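Local coordinates for cobalamin-binding protein (Desulfitobacterium hafniense, PDB 4JGI), which binds methylcobalamin and probably serves as the corrinoid protein of an O-demethylase, at residues M11-I19 with Y58-I69. Sequence-based numbering, arbitrary orientation.
Sequences MSDLDEGAI and YFIGDLIFAGEI
Leu14 turns its CG opposite its own carbonyl carbon (chi1 -61°) and, with chi2 extended, reaches helix 60-77 with both methyls; Ile69 has CG1 opposite the carbonyl carbon (chi1 -72°) and CG2 opposite the backbone N, which sends CD1 and CG2 to different partners. Leu14 CD2 rests on Ala66 CB at 3.9 Å, with Ile69 CD1 close by, while the Leu14 and Asp62 side chains cross at about a right angle, with Leu14 CD1 3.9 Å from Asp62 CB. The branches of Ile69 divide the work: CD1 touches Glu16 CG, whose chain runs obliquely across it, and CG2 is pressed against Ile19 CD1 at 3.5 Å, tighter than an ordinary van der Waals contact. Met11, bent at its outer torsions, slides past Ile69 in the opposite direction and brings CE to 4.0 Å from Ala66 CB. Leu14 has positive phi and follows helix 4-12 in a Schellman motif, its N bonded to Met11 O; next, Asp15 N-caps helix 16-29 through its side chain, which accepts from Ala18 N. The contact thus packs the turn between the first two helices of the N-terminal helical B12-binding domain against helix 60-77, whose Ile60 and Leu63 touch the methylcobalamin. At the other end of the contact, Tyr58 OH donates to Ser12 O over 2.5 Å, in the carbonyl plane and on a lone pair (C=O...O angle 137°), and Ser12 O lies in plane at the ring's edge. A water donates to Tyr58 OH and to Asp13 O, its oxygen 2.9 Å from Asp13 O, so the hydroxyl donates one bond and accepts another. Arg52 of helix 32-54 forms a salt bridge with Asp13 and a hydrogen bond with Ser12 OG. Asp62 OD2 takes Phe59 N on its anti lone pair at 2.9 Å, which helps to orient the carboxylate, whose OD1 lies near Leu14 CD1.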
ATOM      1  N   MET A  11      -6.085 -10.645  12.464  1.00 20.69           N
ATOM      2  CA  MET A  11      -5.186  -9.647  11.808  1.00 20.29           C
ATOM      3  C   MET A  11      -5.510  -8.270  12.348  1.00 18.10           C
ATOM      4  O   MET A  11      -4.647  -7.506  12.716  1.00 20.41           O
ATOM      5  CB  MET A  11      -5.302  -9.704  10.329  1.00 22.48           C
ATOM      6  CG  MET A  11      -4.481  -8.684   9.515  1.00 22.06           C
ATOM      7  SD  MET A  11      -2.686  -9.069   9.718  1.00 27.65           S
ATOM      8  CE  MET A  11      -2.138  -7.384   9.853  1.00 33.98           C
ATOM      9  N   SER A  12      -6.774  -7.901  12.411  1.00 18.43           N
ATOM     10  CA  SER A  12      -7.176  -6.636  12.984  1.00 18.66           C
ATOM     11  C   SER A  12      -6.619  -6.425  14.385  1.00 19.66           C
ATOM     12  O   SER A  12      -6.176  -5.282  14.696  1.00 21.25           O
ATOM     13  CB  SER A  12      -8.706  -6.548  13.017  1.00 19.32           C
ATOM     14  OG  SER A  12      -9.116  -5.329  13.587  1.00 22.78           O
ATOM     15  N   ASP A  13      -6.642  -7.501  15.210  1.00 19.78           N
ATOM     16  CA  ASP A  13      -6.170  -7.447  16.564  1.00 20.02           C
ATOM     17  C   ASP A  13      -4.625  -7.531  16.662  1.00 19.41           C
ATOM     18  O   ASP A  13      -4.058  -7.455  17.789  1.00 21.89           O
ATOM     19  CB  ASP A  13      -6.735  -8.679  17.349  1.00 20.40           C
ATOM     20  CG  ASP A  13      -8.216  -8.562  17.616  1.00 24.90           C
ATOM     21  OD1 ASP A  13      -8.800  -7.483  17.517  1.00 28.47           O
ATOM     22  OD2 ASP A  13      -8.830  -9.602  17.962  1.00 27.44           O
ATOM     23  N   LEU A  14      -3.959  -7.781  15.539  1.00 20.67           N
ATOM     24  CA  LEU A  14      -2.486  -7.946  15.504  1.00 19.99           C
ATOM     25  C   LEU A  14      -2.064  -9.105  16.431  1.00 23.58           C
ATOM     26  O   LEU A  14      -0.998  -8.975  17.119  1.00 27.38           O
ATOM     27  CB  LEU A  14      -1.765  -6.662  15.851  1.00 24.76           C
ATOM     28  CG  LEU A  14      -2.050  -5.512  14.891  1.00 26.39           C
ATOM     29  CD1 LEU A  14      -1.377  -4.199  15.310  1.00 32.26           C
ATOM     30  CD2 LEU A  14      -1.686  -5.924  13.502  1.00 30.58           C
ATOM     31  N   ASP A  15      -2.881 -10.193  16.406  1.00 24.45           N
ATOM     32  CA  ASP A  15      -2.782 -11.344  17.365  1.00 22.21           C
ATOM     33  C   ASP A  15      -1.940 -12.411  16.658  1.00 23.15           C
ATOM     34  O   ASP A  15      -2.478 -13.275  15.932  1.00 24.14           O
ATOM     35  CB  ASP A  15      -4.122 -11.882  17.823  1.00 25.53           C
ATOM     36  CG  ASP A  15      -4.012 -13.059  18.819  1.00 38.74           C
ATOM     37  OD1 ASP A  15      -2.923 -13.638  19.048  1.00 37.42           O
ATOM     38  OD2 ASP A  15      -5.077 -13.450  19.337  1.00 43.90           O
ATOM     39  N   GLU A  16      -0.620 -12.373  16.905  1.00 25.08           N
ATOM     40  CA  GLU A  16       0.258 -13.266  16.236  1.00 25.24           C
ATOM     41  C   GLU A  16       0.014 -14.726  16.570  1.00 23.89           C
ATOM     42  O   GLU A  16       0.271 -15.608  15.723  1.00 23.69           O
ATOM     43  CB  GLU A  16       1.718 -12.878  16.482  1.00 31.88           C
ATOM     44  CG  GLU A  16       2.101 -11.750  15.629  1.00 44.98           C
ATOM     45  CD  GLU A  16       3.590 -11.658  15.575  1.00 58.11           C
ATOM     46  OE1 GLU A  16       4.178 -11.068  16.556  1.00 61.69           O
ATOM     47  OE2 GLU A  16       4.129 -12.252  14.580  1.00 54.65           O
ATOM     48  N   GLY A  17      -0.469 -14.996  17.779  1.00 23.99           N
ATOM     49  CA  GLY A  17      -0.801 -16.393  18.141  1.00 27.66           C
ATOM     50  C   GLY A  17      -1.882 -16.907  17.218  1.00 27.40           C
ATOM     51  O   GLY A  17      -1.756 -17.976  16.621  1.00 25.22           O
ATOM     52  N   ALA A  18      -2.975 -16.167  17.143  1.00 23.66           N
ATOM     53  CA  ALA A  18      -4.105 -16.670  16.392  1.00 23.28           C
ATOM     54  C   ALA A  18      -3.796 -16.694  14.906  1.00 24.05           C
ATOM     55  O   ALA A  18      -4.187 -17.609  14.177  1.00 22.48           O
ATOM     56  CB  ALA A  18      -5.320 -15.823  16.678  1.00 26.63           C
ATOM     57  N   ILE A  19      -3.080 -15.683  14.421  1.00 23.75           N
ATOM     58  CA  ILE A  19      -2.748 -15.681  13.017  1.00 20.65           C
ATOM     59  C   ILE A  19      -1.940 -16.914  12.674  1.00 20.00           C
ATOM     60  O   ILE A  19      -2.187 -17.614  11.679  1.00 20.37           O
ATOM     61  CB  ILE A  19      -1.914 -14.441  12.697  1.00 20.11           C
ATOM     62  CG1 ILE A  19      -2.760 -13.173  12.787  1.00 22.94           C
ATOM     63  CG2 ILE A  19      -1.246 -14.539  11.329  1.00 21.19           C
ATOM     64  CD1 ILE A  19      -2.011 -11.853  12.807  1.00 22.45           C
ATOM     65  N   TYR A  58      -5.295   2.749  17.633  1.00 24.26           N
ATOM     66  CA  TYR A  58      -3.982   2.315  17.261  1.00 23.85           C
ATOM     67  C   TYR A  58      -3.093   3.537  16.910  1.00 19.45           C
ATOM     68  O   TYR A  58      -3.587   4.624  16.650  1.00 23.76           O
ATOM     69  CB  TYR A  58      -4.068   1.406  16.051  1.00 20.78           C
ATOM     70  CG  TYR A  58      -4.476  -0.025  16.285  1.00 19.63           C
ATOM     71  CD1 TYR A  58      -4.633  -0.550  17.566  1.00 22.05           C
ATOM     72  CD2 TYR A  58      -4.697  -0.853  15.231  1.00 20.48           C
ATOM     73  CE1 TYR A  58      -5.013  -1.878  17.758  1.00 22.40           C
ATOM     74  CE2 TYR A  58      -5.058  -2.177  15.390  1.00 19.59           C
ATOM     75  CZ  TYR A  58      -5.245  -2.691  16.647  1.00 19.47           C
ATOM     76  OH  TYR A  58      -5.535  -4.063  16.828  1.00 23.65           O
ATOM     77  N   PHE A  59      -1.787   3.290  16.963  1.00 19.72           N
ATOM     78  CA  PHE A  59      -0.719   4.324  16.785  1.00 20.41           C
ATOM     79  C   PHE A  59       0.149   3.953  15.596  1.00 19.96           C
ATOM     80  O   PHE A  59      -0.042   2.887  14.968  1.00 17.50           O
ATOM     81  CB  PHE A  59       0.125   4.419  18.066  1.00 26.18           C
ATOM     82  CG  PHE A  59      -0.724   4.670  19.263  1.00 37.15           C
ATOM     83  CD1 PHE A  59      -1.458   5.834  19.319  1.00 51.07           C
ATOM     84  CD2 PHE A  59      -0.937   3.663  20.184  1.00 40.66           C
ATOM     85  CE1 PHE A  59      -2.303   6.075  20.367  1.00 60.03           C
ATOM     86  CE2 PHE A  59      -1.748   3.906  21.274  1.00 43.37           C
ATOM     87  CZ  PHE A  59      -2.459   5.102  21.316  1.00 53.87           C
ATOM     88  N   ILE A  60       1.102   4.823  15.266  1.00 20.12           N
ATOM     89  CA  ILE A  60       2.038   4.535  14.164  1.00 18.19           C
ATOM     90  C   ILE A  60       2.701   3.168  14.341  1.00 17.86           C
ATOM     91  O   ILE A  60       2.866   2.417  13.382  1.00 17.95           O
ATOM     92  CB  ILE A  60       3.121   5.657  14.088  1.00 21.87           C
ATOM     93  CG1 ILE A  60       2.385   6.917  13.648  1.00 24.17           C
ATOM     94  CG2 ILE A  60       4.293   5.352  13.148  1.00 26.41           C
ATOM     95  CD1 ILE A  60       1.600   6.817  12.358  1.00 33.71           C
ATOM     96  N   GLY A  61       3.146   2.853  15.554  1.00 18.59           N
ATOM     97  CA  GLY A  61       3.777   1.564  15.770  1.00 19.68           C
ATOM     98  C   GLY A  61       2.912   0.399  15.297  1.00 20.46           C
ATOM     99  O   GLY A  61       3.422  -0.587  14.696  1.00 17.97           O
ATOM    100  N   ASP A  62       1.600   0.463  15.509  1.00 18.61           N
ATOM    101  CA  ASP A  62       0.741  -0.627  15.097  1.00 17.92           C
ATOM    102  C   ASP A  62       0.705  -0.759  13.587  1.00 17.14           C
ATOM    103  O   ASP A  62       0.607  -1.846  13.092  1.00 16.98           O
ATOM    104  CB  ASP A  62      -0.663  -0.396  15.634  1.00 20.54           C
ATOM    105  CG  ASP A  62      -0.648  -0.368  17.140  1.00 23.73           C
ATOM    106  OD1 ASP A  62      -0.151  -1.394  17.733  1.00 24.34           O
ATOM    107  OD2 ASP A  62      -0.976   0.651  17.777  1.00 25.56           O
ATOM    108  N   LEU A  63       0.829   0.369  12.890  1.00 16.45           N
ATOM    109  CA  LEU A  63       0.900   0.261  11.459  1.00 16.59           C
ATOM    110  C   LEU A  63       2.217  -0.399  10.983  1.00 17.75           C
ATOM    111  O   LEU A  63       2.216  -1.103   9.971  1.00 17.07           O
ATOM    112  CB  LEU A  63       0.716   1.583  10.772  1.00 17.07           C
ATOM    113  CG  LEU A  63      -0.556   2.318  11.056  1.00 18.28           C
ATOM    114  CD1 LEU A  63      -0.520   3.661  10.319  1.00 19.86           C
ATOM    115  CD2 LEU A  63      -1.787   1.586  10.641  1.00 19.10           C
ATOM    116  N   ILE A  64       3.337  -0.081  11.639  1.00 17.18           N
ATOM    117  CA  ILE A  64       4.548  -0.760  11.333  1.00 15.70           C
ATOM    118  C   ILE A  64       4.393  -2.268  11.549  1.00 15.76           C
ATOM    119  O   ILE A  64       4.737  -3.108  10.701  1.00 17.97           O
ATOM    120  CB  ILE A  64       5.664  -0.153  12.190  1.00 16.73           C
ATOM    121  CG1 ILE A  64       5.872   1.307  11.800  1.00 18.36           C
ATOM    122  CG2 ILE A  64       6.967  -0.994  12.030  1.00 18.32           C
ATOM    123  CD1 ILE A  64       6.809   2.045  12.707  1.00 23.91           C
ATOM    124  N   PHE A  65       3.842  -2.615  12.712  1.00 15.47           N
ATOM    125  CA  PHE A  65       3.603  -4.000  13.065  1.00 16.00           C
ATOM    126  C   PHE A  65       2.741  -4.745  12.059  1.00 17.73           C
ATOM    127  O   PHE A  65       3.093  -5.853  11.647  1.00 17.88           O
ATOM    128  CB  PHE A  65       3.002  -4.187  14.445  1.00 17.18           C
ATOM    129  CG  PHE A  65       3.767  -3.547  15.612  1.00 16.73           C
ATOM    130  CD1 PHE A  65       5.108  -3.185  15.568  1.00 16.39           C
ATOM    131  CD2 PHE A  65       3.080  -3.296  16.761  1.00 16.01           C
ATOM    132  CE1 PHE A  65       5.696  -2.577  16.646  1.00 17.08           C
ATOM    133  CE2 PHE A  65       3.645  -2.693  17.825  1.00 18.72           C
ATOM    134  CZ  PHE A  65       4.957  -2.288  17.752  1.00 18.12           C
ATOM    135  N   ALA A  66       1.668  -4.083  11.612  1.00 17.53           N
ATOM    136  CA  ALA A  66       0.770  -4.737  10.732  1.00 16.88           C
ATOM    137  C   ALA A  66       1.414  -5.168   9.462  1.00 16.46           C
ATOM    138  O   ALA A  66       1.150  -6.281   8.945  1.00 17.51           O
ATOM    139  CB  ALA A  66      -0.431  -3.831  10.439  1.00 18.02           C
ATOM    140  N   GLY A  67       2.207  -4.274   8.855  1.00 17.36           N
ATOM    141  CA  GLY A  67       2.882  -4.659   7.661  1.00 15.58           C
ATOM    142  C   GLY A  67       3.829  -5.858   7.777  1.00 15.57           C
ATOM    143  O   GLY A  67       3.878  -6.749   6.934  1.00 17.16           O
ATOM    144  N   GLU A  68       4.600  -5.831   8.866  1.00 17.25           N
ATOM    145  CA  GLU A  68       5.526  -6.903   9.125  1.00 16.98           C
ATOM    146  C   GLU A  68       4.821  -8.211   9.430  1.00 15.71           C
ATOM    147  O   GLU A  68       5.241  -9.269   8.973  1.00 16.37           O
ATOM    148  CB  GLU A  68       6.466  -6.557  10.267  1.00 16.74           C
ATOM    149  CG  GLU A  68       7.279  -5.285  10.008  1.00 16.69           C
ATOM    150  CD  GLU A  68       8.110  -5.179   8.746  1.00 31.89           C
ATOM    151  OE1 GLU A  68       8.469  -6.186   8.161  1.00 39.79           O
ATOM    152  OE2 GLU A  68       8.347  -4.045   8.301  1.00 31.56           O
ATOM    153  N   ILE A  69       3.702  -8.117  10.140  1.00 15.14           N
ATOM    154  CA  ILE A  69       2.910  -9.319  10.470  1.00 16.74           C
ATOM    155  C   ILE A  69       2.249  -9.913   9.220  1.00 15.92           C
ATOM    156  O   ILE A  69       2.295 -11.128   8.922  1.00 16.73           O
ATOM    157  CB  ILE A  69       1.853  -9.000  11.546  1.00 18.99           C
ATOM    158  CG1 ILE A  69       2.557  -8.803  12.917  1.00 18.62           C
ATOM    159  CG2 ILE A  69       0.742 -10.053  11.662  1.00 20.61           C
ATOM    160  CD1 ILE A  69       1.669  -8.227  13.970  1.00 20.03           C
TER
HETATM  161  O   HOH W   1      -4.512  -5.062  19.277  1.00 40.06           O